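Anaphase-promoting complex subunit cut9 (Schizosaccharomyces pombe, PDB 2XPI) forms part of the anaphase-promoting complex, a ubiquitin ligase that controls progression through mitosis and G1, and uses its TPR repeats to dimerise and to bind hcn1. Local coordinates at residues 207-210 / 211-215; 440-443 / 444-447; 475-478 / 479-483; 550-553 / 554-558. All blocks are in the same frame, centred on the assembly; numbering follows the deposited sequence.

Contact 1 (207-210 / 211-215); sequences GQVY and TNLSN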
ATOM      1  N   GLY A 207      15.015  -3.890  17.089  1.00 44.11           N
ATOM      2  CA  GLY A 207      14.011  -3.494  18.051  1.00 45.04           C
ATOM      3  C   GLY A 207      12.623  -3.885  17.573  1.00 48.01           C
ATOM      4  O   GLY A 207      11.828  -4.410  18.350  1.00 48.17           O
ATOM      5  N   GLN A 208      12.332  -3.638  16.293  1.00 49.63           N
ATOM      6  CA  GLN A 208      11.021  -3.953  15.717  1.00 51.31           C
ATOM      7  C   GLN A 208      10.693  -5.438  15.790  1.00 53.81           C
ATOM      8  O   GLN A 208       9.540  -5.826  15.993  1.00 53.96           O
ATOM      9  CB  GLN A 208      10.983  -3.531  14.261  1.00 53.88           C
ATOM     10  CG  GLN A 208      10.884  -2.047  14.053  1.00 56.71           C
ATOM     11  CD  GLN A 208       9.488  -1.543  14.290  1.00 59.44           C
ATOM     12  OE1 GLN A 208       8.942  -1.683  15.375  1.00 61.10           O
ATOM     13  NE2 GLN A 208       8.892  -0.961  13.260  1.00 61.02           N
ATOM     14  N   VAL A 209      11.714  -6.267  15.587  1.00 55.45           N
ATOM     15  CA  VAL A 209      11.560  -7.715  15.655  1.00 56.93           C
ATOM     16  C   VAL A 209      11.195  -8.112  17.085  1.00 58.80           C
ATOM     17  O   VAL A 209      10.179  -8.772  17.329  1.00 61.24           O
ATOM     18  CB  VAL A 209      12.868  -8.450  15.228  1.00 44.46           C
ATOM     19  CG1 VAL A 209      12.825  -9.909  15.651  1.00 45.30           C
ATOM     20  CG2 VAL A 209      13.094  -8.332  13.735  1.00 45.20           C
ATOM     21  N   TYR A 210      12.031  -7.700  18.034  1.00 56.68           N
ATOM     22  CA  TYR A 210      11.819  -8.043  19.436  1.00 55.91           C
ATOM     23  C   TYR A 210      10.454  -7.612  19.955  1.00 56.46           C
ATOM     24  O   TYR A 210       9.876  -8.280  20.800  1.00 60.37           O
ATOM     25  CB  TYR A 210      12.937  -7.481  20.300  1.00 54.90           C
ATOM     26  CG  TYR A 210      14.154  -8.361  20.272  1.00 56.75           C
ATOM     27  CD1 TYR A 210      14.026  -9.741  20.357  1.00 57.64           C
ATOM     28  CD2 TYR A 210      15.427  -7.828  20.176  1.00 56.92           C
ATOM     29  CE1 TYR A 210      15.120 -10.555  20.337  1.00 58.46           C
ATOM     30  CE2 TYR A 210      16.533  -8.646  20.158  1.00 57.96           C
ATOM     31  CZ  TYR A 210      16.367 -10.005  20.234  1.00 59.78           C
ATOM     32  OH  TYR A 210      17.460 -10.829  20.215  1.00 64.62           O
ATOM     33  N   THR A 211       9.937  -6.500  19.446  1.00 53.55           N
ATOM     34  CA  THR A 211       8.603  -6.069  19.792  1.00 52.08           C
ATOM     35  C   THR A 211       7.591  -7.115  19.331  1.00 55.56           C
ATOM     36  O   THR A 211       6.646  -7.438  20.055  1.00 58.01           O
ATOM     37  CB  THR A 211       8.285  -4.730  19.134  1.00 47.80           C
ATOM     38  OG1 THR A 211       9.212  -3.746  19.603  1.00 47.87           O
ATOM     39  CG2 THR A 211       6.873  -4.292  19.460  1.00 45.38           C
ATOM     40  N   ASN A 212       7.799  -7.651  18.130  1.00 55.29           N
ATOM     41  CA  ASN A 212       6.866  -8.617  17.559  1.00 55.85           C
ATOM     42  C   ASN A 212       6.990  -9.999  18.155  1.00 58.84           C
ATOM     43  O   ASN A 212       6.079 -10.807  18.023  1.00 63.07           O
ATOM     44  CB  ASN A 212       6.997  -8.685  16.043  1.00 56.06           C
ATOM     45  CG  ASN A 212       6.345  -7.498  15.353  1.00 57.35           C
ATOM     46  OD1 ASN A 212       5.121  -7.400  15.305  1.00 57.59           O
ATOM     47  ND2 ASN A 212       7.164  -6.590  14.818  1.00 56.61           N
ATOM     48  N   LEU A 213       8.112 -10.273  18.815  1.00 57.34           N
ATOM     49  CA  LEU A 213       8.269 -11.507  19.582  1.00 58.02           C
ATOM     50  C   LEU A 213       7.875 -11.274  21.052  1.00 62.72           C
ATOM     51  O   LEU A 213       7.896 -12.185  21.896  1.00 63.39           O
ATOM     52  CB  LEU A 213       9.704 -12.013  19.460  1.00 54.90           C
ATOM     53  CG  LEU A 213      10.125 -12.274  18.011  1.00 52.16           C
ATOM     54  CD1 LEU A 213      11.596 -12.686  17.924  1.00 52.82           C
ATOM     55  CD2 LEU A 213       9.218 -13.306  17.340  1.00 49.33           C
ATOM     56  N   SER A 214       7.511 -10.030  21.342  1.00 65.81           N
ATOM     57  CA  SER A 214       7.082  -9.635  22.669  1.00 69.30           C
ATOM     58  C   SER A 214       8.190  -9.782  23.708  1.00 70.39           C
ATOM     59  O   SER A 214       7.909 -10.097  24.872  1.00 71.96           O
ATOM     60  CB  SER A 214       5.835 -10.417  23.076  1.00 72.41           C
ATOM     61  OG  SER A 214       4.857 -10.314  22.052  1.00 73.31           O
ATOM     62  N   ASN A 215       9.440  -9.566  23.281  1.00 67.64           N
ATOM     63  CA  ASN A 215      10.539  -9.358  24.219  1.00 67.79           C
ATOM     64  C   ASN A 215      10.703  -7.863  24.370  1.00 65.12           C
ATOM     65  O   ASN A 215      11.687  -7.287  23.912  1.00 65.04           O
ATOM     66  CB  ASN A 215      11.867  -9.968  23.753  1.00 68.94           C
ATOM     67  CG  ASN A 215      11.699 -11.305  23.088  1.00 73.84           C
ATOM     68  OD1 ASN A 215      10.593 -11.691  22.717  1.00 77.05           O
ATOM     69  ND2 ASN A 215      12.806 -12.024  22.912  1.00 75.06           N
TER

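Contact 2 (440-443 / 444-447); sequences THLP and YLFL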
ATOM      1  N   THR A 440       3.280  10.574  35.576  1.00 63.33           N
ATOM      2  CA  THR A 440       2.248  11.592  35.662  1.00 58.75           C
ATOM      3  C   THR A 440       1.337  11.249  36.808  1.00 53.77           C
ATOM      4  O   THR A 440       1.279  10.113  37.227  1.00 53.32           O
ATOM      5  CB  THR A 440       1.503  11.781  34.351  1.00 71.04           C
ATOM      6  OG1 THR A 440       0.226  11.158  34.418  1.00 70.13           O
ATOM      7  CG2 THR A 440       2.281  11.175  33.242  1.00 71.86           C
ATOM      8  N   HIS A 441       0.671  12.253  37.348  1.00 48.86           N
ATOM      9  CA  HIS A 441      -0.009  12.097  38.629  1.00 47.72           C
ATOM     10  C   HIS A 441      -1.470  11.674  38.515  1.00 45.80           C
ATOM     11  O   HIS A 441      -2.058  11.214  39.491  1.00 49.43           O
ATOM     12  CB  HIS A 441       0.069  13.386  39.427  1.00 49.30           C
ATOM     13  CG  HIS A 441      -0.945  14.401  39.017  1.00 49.40           C
ATOM     14  ND1 HIS A 441      -0.920  15.018  37.786  1.00 49.87           N
ATOM     15  CD2 HIS A 441      -2.019  14.903  39.671  1.00 49.74           C
ATOM     16  CE1 HIS A 441      -1.939  15.856  37.697  1.00 50.01           C
ATOM     17  NE2 HIS A 441      -2.624  15.800  38.826  1.00 50.17           N
ATOM     18  N   LEU A 442      -2.046  11.805  37.330  1.00 40.45           N
ATOM     19  CA  LEU A 442      -3.461  11.541  37.160  1.00 41.27           C
ATOM     20  C   LEU A 442      -3.912  10.086  37.323  1.00 44.39           C
ATOM     21  O   LEU A 442      -4.897   9.837  37.985  1.00 48.36           O
ATOM     22  CB  LEU A 442      -3.954  12.107  35.835  1.00 40.99           C
ATOM     23  CG  LEU A 442      -4.175  13.615  35.812  1.00 39.66           C
ATOM     24  CD1 LEU A 442      -4.654  14.026  34.453  1.00 39.64           C
ATOM     25  CD2 LEU A 442      -5.181  14.021  36.860  1.00 39.36           C
ATOM     26  N   PRO A 443      -3.215   9.118  36.709  1.00 43.90           N
ATOM     27  CA  PRO A 443      -3.614   7.723  36.963  1.00 40.60           C
ATOM     28  C   PRO A 443      -3.678   7.299  38.433  1.00 38.38           C
ATOM     29  O   PRO A 443      -4.619   6.601  38.768  1.00 41.65           O
ATOM     30  CB  PRO A 443      -2.560   6.925  36.206  1.00 42.47           C
ATOM     31  CG  PRO A 443      -2.265   7.807  35.010  1.00 42.73           C
ATOM     32  CD  PRO A 443      -2.221   9.209  35.626  1.00 43.64           C
ATOM     33  N   TYR A 444      -2.743   7.702  39.288  1.00 34.97           N
ATOM     34  CA  TYR A 444      -2.826   7.399  40.728  1.00 34.06           C
ATOM     35  C   TYR A 444      -3.960   8.156  41.405  1.00 35.97           C
ATOM     36  O   TYR A 444      -4.546   7.677  42.379  1.00 36.59           O
ATOM     37  CB  TYR A 444      -1.547   7.784  41.452  1.00 34.92           C
ATOM     38  CG  TYR A 444      -0.373   6.921  41.101  1.00 40.78           C
ATOM     39  CD1 TYR A 444      -0.552   5.681  40.534  1.00 43.55           C
ATOM     40  CD2 TYR A 444       0.913   7.354  41.334  1.00 46.06           C
ATOM     41  CE1 TYR A 444       0.503   4.903  40.213  1.00 48.23           C
ATOM     42  CE2 TYR A 444       1.982   6.584  41.017  1.00 50.47           C
ATOM     43  CZ  TYR A 444       1.777   5.355  40.458  1.00 52.92           C
ATOM     44  OH  TYR A 444       2.867   4.580  40.128  1.00 56.92           O
ATOM     45  N   LEU A 445      -4.226   9.358  40.910  1.00 38.22           N
ATOM     46  CA  LEU A 445      -5.377  10.121  41.333  1.00 38.47           C
ATOM     47  C   LEU A 445      -6.627   9.272  41.155  1.00 40.06           C
ATOM     48  O   LEU A 445      -7.400   9.060  42.096  1.00 40.48           O
ATOM     49  CB  LEU A 445      -5.506  11.375  40.486  1.00 38.15           C
ATOM     50  CG  LEU A 445      -6.011  12.574  41.264  1.00 41.31           C
ATOM     51  CD1 LEU A 445      -6.094  13.812  40.389  1.00 40.40           C
ATOM     52  CD2 LEU A 445      -7.345  12.226  41.884  1.00 43.80           C
ATOM     53  N   PHE A 446      -6.815   8.778  39.936  1.00 38.31           N
ATOM     54  CA  PHE A 446      -8.019   8.049  39.607  1.00 37.00           C
ATOM     55  C   PHE A 446      -8.093   6.718  40.364  1.00 39.42           C
ATOM     56  O   PHE A 446      -9.156   6.323  40.852  1.00 40.42           O
ATOM     57  CB  PHE A 446      -8.108   7.832  38.101  1.00 34.21           C
ATOM     58  CG  PHE A 446      -8.111   9.109  37.293  1.00 32.18           C
ATOM     59  CD1 PHE A 446      -8.659  10.264  37.799  1.00 33.23           C
ATOM     60  CD2 PHE A 446      -7.588   9.138  36.003  1.00 32.25           C
ATOM     61  CE1 PHE A 446      -8.668  11.444  37.046  1.00 34.27           C
ATOM     62  CE2 PHE A 446      -7.595  10.314  35.242  1.00 32.44           C
ATOM     63  CZ  PHE A 446      -8.129  11.459  35.757  1.00 33.00           C
ATOM     64  N   LEU A 447      -6.966   6.020  40.455  1.00 39.82           N
ATOM     65  CA  LEU A 447      -6.913   4.801  41.249  1.00 40.19           C
ATOM     66  C   LEU A 447      -7.327   5.101  42.704  1.00 39.16           C
ATOM     67  O   LEU A 447      -8.036   4.323  43.317  1.00 38.12           O
ATOM     68  CB  LEU A 447      -5.511   4.183  41.217  1.00 40.06           C
ATOM     69  CG  LEU A 447      -5.124   3.009  40.302  1.00 39.29           C
ATOM     70  CD1 LEU A 447      -6.340   2.305  39.733  1.00 39.16           C
ATOM     71  CD2 LEU A 447      -4.184   3.461  39.189  1.00 37.50           C
TER

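Contact 3 (475-478 / 479-483); sequences PLLL and NELGV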
ATOM      1  N   PRO A 475      -6.446  20.788  41.739  1.00 47.19           N
ATOM      2  CA  PRO A 475      -7.566  20.984  42.673  1.00 46.12           C
ATOM      3  C   PRO A 475      -8.272  19.678  43.010  1.00 46.38           C
ATOM      4  O   PRO A 475      -8.782  19.528  44.115  1.00 46.15           O
ATOM      5  CB  PRO A 475      -8.542  21.864  41.885  1.00 46.51           C
ATOM      6  CG  PRO A 475      -7.784  22.405  40.741  1.00 47.60           C
ATOM      7  CD  PRO A 475      -6.663  21.465  40.451  1.00 46.92           C
ATOM      8  N   LEU A 476      -8.311  18.757  42.044  1.00 46.93           N
ATOM      9  CA  LEU A 476      -9.042  17.492  42.151  1.00 44.24           C
ATOM     10  C   LEU A 476      -8.375  16.570  43.160  1.00 45.58           C
ATOM     11  O   LEU A 476      -9.033  15.781  43.836  1.00 48.93           O
ATOM     12  CB  LEU A 476      -9.041  16.804  40.793  1.00 43.36           C
ATOM     13  CG  LEU A 476     -10.187  15.862  40.423  1.00 45.00           C
ATOM     14  CD1 LEU A 476      -9.695  14.784  39.420  1.00 33.67           C
ATOM     15  CD2 LEU A 476     -10.831  15.226  41.656  1.00 45.11           C
ATOM     16  N   LEU A 477      -7.058  16.672  43.241  1.00 42.88           N
ATOM     17  CA  LEU A 477      -6.258  15.845  44.109  1.00 44.47           C
ATOM     18  C   LEU A 477      -6.388  16.320  45.536  1.00 49.23           C
ATOM     19  O   LEU A 477      -6.442  15.510  46.459  1.00 50.70           O
ATOM     20  CB  LEU A 477      -4.799  15.946  43.681  1.00 46.17           C
ATOM     21  CG  LEU A 477      -3.748  15.337  44.601  1.00 47.54           C
ATOM     22  CD1 LEU A 477      -3.886  13.832  44.663  1.00 45.15           C
ATOM     23  CD2 LEU A 477      -2.389  15.726  44.088  1.00 50.61           C
ATOM     24  N   LEU A 478      -6.424  17.641  45.722  1.00 51.27           N
ATOM     25  CA  LEU A 478      -6.585  18.217  47.058  1.00 50.06           C
ATOM     26  C   LEU A 478      -7.976  17.918  47.583  1.00 46.59           C
ATOM     27  O   LEU A 478      -8.164  17.644  48.760  1.00 46.83           O
ATOM     28  CB  LEU A 478      -6.311  19.720  47.055  1.00 50.90           C
ATOM     29  CG  LEU A 478      -4.868  20.103  46.704  1.00 51.49           C
ATOM     30  CD1 LEU A 478      -4.737  21.603  46.549  1.00 51.35           C
ATOM     31  CD2 LEU A 478      -3.888  19.583  47.745  1.00 51.95           C
ATOM     32  N   ASN A 479      -8.960  17.956  46.701  1.00 44.68           N
ATOM     33  CA  ASN A 479     -10.277  17.504  47.093  1.00 45.30           C
ATOM     34  C   ASN A 479     -10.250  16.055  47.572  1.00 45.60           C
ATOM     35  O   ASN A 479     -10.776  15.741  48.617  1.00 46.06           O
ATOM     36  CB  ASN A 479     -11.305  17.678  45.972  1.00 44.41           C
ATOM     37  CG  ASN A 479     -12.680  17.188  46.383  1.00 45.81           C
ATOM     38  OD1 ASN A 479     -12.994  16.009  46.252  1.00 48.24           O
ATOM     39  ND2 ASN A 479     -13.486  18.080  46.921  1.00 45.50           N
ATOM     40  N   GLU A 480      -9.619  15.172  46.809  1.00 46.69           N
ATOM     41  CA  GLU A 480      -9.584  13.760  47.178  1.00 46.13           C
ATOM     42  C   GLU A 480      -8.807  13.500  48.477  1.00 45.28           C
ATOM     43  O   GLU A 480      -9.203  12.669  49.286  1.00 46.99           O
ATOM     44  CB  GLU A 480      -9.045  12.910  46.027  1.00 46.81           C
ATOM     45  CG  GLU A 480      -9.787  13.107  44.722  1.00 50.20           C
ATOM     46  CD  GLU A 480     -11.287  12.847  44.838  1.00 55.68           C
ATOM     47  OE1 GLU A 480     -11.665  11.827  45.449  1.00 57.39           O
ATOM     48  OE2 GLU A 480     -12.093  13.659  44.316  1.00 56.99           O
ATOM     49  N   LEU A 481      -7.700  14.194  48.679  1.00 43.92           N
ATOM     50  CA  LEU A 481      -6.980  14.079  49.937  1.00 45.82           C
ATOM     51  C   LEU A 481      -7.856  14.562  51.100  1.00 48.10           C
ATOM     52  O   LEU A 481      -7.725  14.088  52.232  1.00 47.51           O
ATOM     53  CB  LEU A 481      -5.703  14.906  49.887  1.00 46.05           C
ATOM     54  CG  LEU A 481      -4.529  14.259  49.173  1.00 45.82           C
ATOM     55  CD1 LEU A 481      -3.496  15.319  48.801  1.00 46.30           C
ATOM     56  CD2 LEU A 481      -3.942  13.167  50.060  1.00 45.54           C
ATOM     57  N   GLY A 482      -8.754  15.501  50.801  1.00 49.09           N
ATOM     58  CA  GLY A 482      -9.623  16.085  51.805  1.00 51.20           C
ATOM     59  C   GLY A 482     -10.760  15.161  52.190  1.00 51.23           C
ATOM     60  O   GLY A 482     -11.147  15.103  53.348  1.00 53.32           O
ATOM     61  N   VAL A 483     -11.294  14.437  51.215  1.00 48.97           N
ATOM     62  CA  VAL A 483     -12.326  13.447  51.476  1.00 50.27           C
ATOM     63  C   VAL A 483     -11.778  12.285  52.312  1.00 55.96           C
ATOM     64  O   VAL A 483     -12.521  11.568  52.980  1.00 58.40           O
ATOM     65  CB  VAL A 483     -12.920  12.910  50.167  1.00 44.82           C
ATOM     66  CG1 VAL A 483     -13.818  11.713  50.439  1.00 43.94           C
ATOM     67  CG2 VAL A 483     -13.700  14.008  49.475  1.00 43.62           C
TER

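Contact 4 (550-553 / 554-558); sequences ANVH and TAIAL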
ATOM      1  N   ALA A 550     -30.415  17.329  45.898  1.00 80.28           N
ATOM      2  CA  ALA A 550     -31.227  17.016  47.056  1.00 75.77           C
ATOM      3  C   ALA A 550     -30.344  16.794  48.265  1.00 70.84           C
ATOM      4  O   ALA A 550     -30.701  17.161  49.381  1.00 70.06           O
ATOM      5  CB  ALA A 550     -32.085  15.790  46.794  1.00 77.15           C
ATOM      6  N   ASN A 551     -29.178  16.198  48.058  1.00 67.00           N
ATOM      7  CA  ASN A 551     -28.333  15.918  49.207  1.00 63.29           C
ATOM      8  C   ASN A 551     -27.746  17.151  49.906  1.00 59.37           C
ATOM      9  O   ASN A 551     -27.592  17.131  51.125  1.00 59.90           O
ATOM     10  CB  ASN A 551     -27.252  14.880  48.904  1.00 63.99           C
ATOM     11  CG  ASN A 551     -26.535  14.414  50.169  1.00 64.90           C
ATOM     12  OD1 ASN A 551     -25.583  15.057  50.628  1.00 65.41           O
ATOM     13  ND2 ASN A 551     -27.008  13.309  50.752  1.00 64.03           N
ATOM     14  N   VAL A 552     -27.429  18.217  49.169  1.00 55.33           N
ATOM     15  CA  VAL A 552     -26.943  19.429  49.834  1.00 54.37           C
ATOM     16  C   VAL A 552     -28.053  20.244  50.528  1.00 54.61           C
ATOM     17  O   VAL A 552     -27.782  20.974  51.478  1.00 53.85           O
ATOM     18  CB  VAL A 552     -25.966  20.315  48.966  1.00 40.95           C
ATOM     19  CG1 VAL A 552     -25.812  19.770  47.578  1.00 41.73           C
ATOM     20  CG2 VAL A 552     -26.411  21.770  48.928  1.00 40.40           C
ATOM     21  N   HIS A 553     -29.300  20.091  50.085  1.00 54.78           N
ATOM     22  CA  HIS A 553     -30.435  20.691  50.795  1.00 54.16           C
ATOM     23  C   HIS A 553     -30.676  19.996  52.119  1.00 58.47           C
ATOM     24  O   HIS A 553     -30.956  20.642  53.136  1.00 61.09           O
ATOM     25  CB  HIS A 553     -31.710  20.595  49.971  1.00 53.06           C
ATOM     26  CG  HIS A 553     -31.862  21.697  48.985  1.00 53.35           C
ATOM     27  ND1 HIS A 553     -32.359  22.933  49.329  1.00 54.67           N
ATOM     28  CD2 HIS A 553     -31.559  21.764  47.669  1.00 53.92           C
ATOM     29  CE1 HIS A 553     -32.369  23.712  48.263  1.00 55.27           C
ATOM     30  NE2 HIS A 553     -31.891  23.025  47.241  1.00 55.29           N
ATOM     31  N   THR A 554     -30.596  18.670  52.092  1.00 58.12           N
ATOM     32  CA  THR A 554     -30.707  17.869  53.295  1.00 57.17           C
ATOM     33  C   THR A 554     -29.573  18.255  54.248  1.00 55.79           C
ATOM     34  O   THR A 554     -29.793  18.445  55.445  1.00 55.29           O
ATOM     35  CB  THR A 554     -30.653  16.361  52.950  1.00 58.19           C
ATOM     36  OG1 THR A 554     -31.756  16.020  52.093  1.00 57.85           O
ATOM     37  CG2 THR A 554     -30.690  15.495  54.218  1.00 58.47           C
ATOM     38  N   ALA A 555     -28.366  18.400  53.707  1.00 54.82           N
ATOM     39  CA  ALA A 555     -27.207  18.796  54.508  1.00 54.26           C
ATOM     40  C   ALA A 555     -27.467  20.104  55.227  1.00 55.10           C
ATOM     41  O   ALA A 555     -27.206  20.225  56.414  1.00 56.51           O
ATOM     42  CB  ALA A 555     -25.975  18.926  53.634  1.00 52.59           C
ATOM     43  N   ILE A 556     -27.969  21.084  54.482  1.00 54.71           N
ATOM     44  CA  ILE A 556     -28.274  22.420  54.989  1.00 53.51           C
ATOM     45  C   ILE A 556     -29.309  22.380  56.122  1.00 53.49           C
ATOM     46  O   ILE A 556     -29.176  23.083  57.132  1.00 51.67           O
ATOM     47  CB  ILE A 556     -28.746  23.340  53.833  1.00 33.06           C
ATOM     48  CG1 ILE A 556     -27.576  23.634  52.890  1.00 34.44           C
ATOM     49  CG2 ILE A 556     -29.268  24.648  54.333  1.00 30.75           C
ATOM     50  CD1 ILE A 556     -27.978  24.454  51.712  1.00 34.67           C
ATOM     51  N   ALA A 557     -30.328  21.545  55.953  1.00 53.63           N
ATOM     52  CA  ALA A 557     -31.332  21.339  56.987  1.00 53.13           C
ATOM     53  C   ALA A 557     -30.688  20.710  58.234  1.00 55.31           C
ATOM     54  O   ALA A 557     -30.856  21.192  59.357  1.00 55.10           O
ATOM     55  CB  ALA A 557     -32.465  20.471  56.455  1.00 51.36           C
ATOM     56  N   LEU A 558     -29.927  19.643  58.036  1.00 55.82           N
ATOM     57  CA  LEU A 558     -29.230  19.063  59.160  1.00 55.41           C
ATOM     58  C   LEU A 558     -28.520  20.166  59.946  1.00 56.60           C
ATOM     59  O   LEU A 558     -28.572  20.200  61.178  1.00 58.95           O
ATOM     60  CB  LEU A 558     -28.246  17.981  58.722  1.00 52.07           C
ATOM     61  CG  LEU A 558     -27.501  17.359  59.901  1.00 52.40           C
ATOM     62  CD1 LEU A 558     -28.468  17.035  61.067  1.00 53.61           C
ATOM     63  CD2 LEU A 558     -26.740  16.122  59.459  1.00 53.52           C
TER

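Contact 1 (207-210 / 211-215)
T211 reaches back to the carbonyl of G207 with two donors. Its backbone N bonds to G207 O at 3.0 Å, and its hydroxyl OG1 gives a second bond to G207 O, also 3.0 Å, from above the carbonyl plane. With OG1 anti to the carbonyl carbon (chi1 -61°), the hydroxyl folds back over the preceding turn, where it also meets Y223 OH of helix 216-229. N212 likewise turns its side chain onto the backbone: ND2 bonds to Q208 O at 2.8 Å, the oxygen tilted from the plane of the N212 amide, while the N212 N to Q208 O bond is weak. Beyond N212 the helix 198-212 of TPR 4 closes in a Schellman motif: S214 takes a positive phi (64°), N215 N bonds to Y210 O at 2.8 Å, and a weak bond joins S214 N to T211 O. Apolar contact comes from V209 and L213, which run side by side with CG1 of V209 3.8 Å from CD1 of L213, beside W166 and L170 of helix 166-173. The Y210 ring slants across the side chain of N215, their planes 31° apart, and its OH bonds to E175 O and R218 NH2.

Contact 2 (440-443 / 444-447)
The F446 ring carries the carbonyl oxygen of L442 over one face, 3.3 Å above the plane and shifted toward the rim, with F446 CG 3.4 Å from L442 O. Farther out on the ring, CZ meets the branch of L442 that ends in CD2 at 4.1 Å, the two side chains running at a slant to each other. A chi1 of -59° sets F446 CG beside its own backbone N and lays the ring back along the previous turn. Outside the segments, H415 meets this ring edge-to-face and Y430 adds a second, inclined aromatic contact. CD2 of the H441 ring lies 4.3 Å from L445 CD1, in an oblique approach, while NE2 is hydrogen-bonded to D474. L442 and L445 lie alongside one another, pointing the same way, their CD2 and CD1 atoms 3.7 Å apart. The backbone is the early part of helix 442-454 in TPR 11, with bonds from L445 N to H441 O, F446 N to L442 O (2.9 Å) and L447 N to P443 O (2.9 Å). L442, P443 and F446 also pack against apolar side chains of another protein's chain, consistent with the part TPR 11 plays in binding hcn1. With alanine in place of F446, H415 and Y430 would probably lose the ring they meet, and a gap would open over L442 O and beside the other protein. Apart from the H441 to D474 bond, the side-chain chemistry is mainly apolar and aromatic, which implies that buried hydrocarbon carries the contact.

Contact 3 (475-478 / 479-483)
In E480 chi1 sets CG beside the backbone N, and a bend at chi2 (-56°) carries the carboxylate back along L476, whose CG stands anti to the backbone N (chi1 -152°); the two side chains then lie side by side and point the same way. These are the opening turns of helix 475-487 in TPR 12, part of the superhelical TPR fold. L476 CD2 sits 3.3 Å from E480 OE2 and 3.9 Å from E480 CG, so the aliphatic leucine flanks both the stem and the carboxylate. OE1 of E480 is hydrogen-bonded to a polar side chain of another protein's chain, and a basic side chain of that chain packs on L476, as fits the role of TPR 12 in binding hcn1. Replacing E480 by alanine would probably leave that polar side chain without its hydrogen-bond partner and strip L476 of its neighbour on this side. On the face turned to helix 457-470, L477 CG and L481 CD1 are 4.2 Å apart, and L464 and Q465 lie next to them. Backbone bonds tie successive turns: N479 N to P475 O at 3.0 Å, E480 N to L476 O at 3.1 Å and L481 N to L477 O at 2.9 Å. The next one, from G482 N to L478 O, is weak, its N-H...O angle only 134°.

Contact 4 (550-553 / 554-558)
V552 and I556 stand one turn apart on the same side of helix 550-562, in TPR 14 of the TPR array, and lie side by side with CG2 of V552 4.2 Å from CD1 of I556. The buried part of the contact lies here, packed chiefly against neighbouring helices: L543 of helix 532-545 is on V552, L539 and N540 are on I556, and H572 of helix 566-579 also touches I556. A555 and A557 are buried as well, A555 against H524 of helix 516-528 and an apolar side chain of another protein's chain, A557 against L573. T554, too, is buried, under A586 and L589 of helix 584-592. The chi1 of T554 (-61°) places OG1 beside its own backbone N and turns it toward the carbonyl one turn back, 3.1 Å from A550 O; OG1 is hydrogen-bonded to S576 OG, which in turn bonds to A550 O, so T554 OG1, S576 OG and A550 O come together. A550, N551 and H553 form the more open side, partly exposed, and their side chains add little to the packing against 554-558. N551 instead offers OD1 to the backbone of the other protein's chain. H553 swings its imidazole toward helix 566-579, where ND1 is hydrogen-bonded to ND1 of H572 and the two rings meet at about 40°. Backbone bonds between residues four apart run through both parts: T554 N to A550 O at 3.1 Å, A555 N to N551 O and I556 N to V552 O at 3.0 Å each, and lastly A557 N to H553 O, also 3.0 Å.

How the contacts relate
Contacts 2 and 3 are direct neighbours in space, their centres about 12 Å apart: L445 CD2 packs on E480 CG at 3.8 Å and L445 CD1 on L476 CD1 at 3.9 Å, joining TPR 11 to TPR 12. Contact 4 lies farther along the array, with its centre about 22 Å from that of contact 3. All three are met by the chain of another protein. Contact 1, in TPR 4, stands apart, its centre about 29 Å from that of contact 2 and 58 Å from that of contact 4. It belongs to the repeats that mediate homodimerisation, and the distance from the G207 position to a bound gold cyanide ion is about 10 Å.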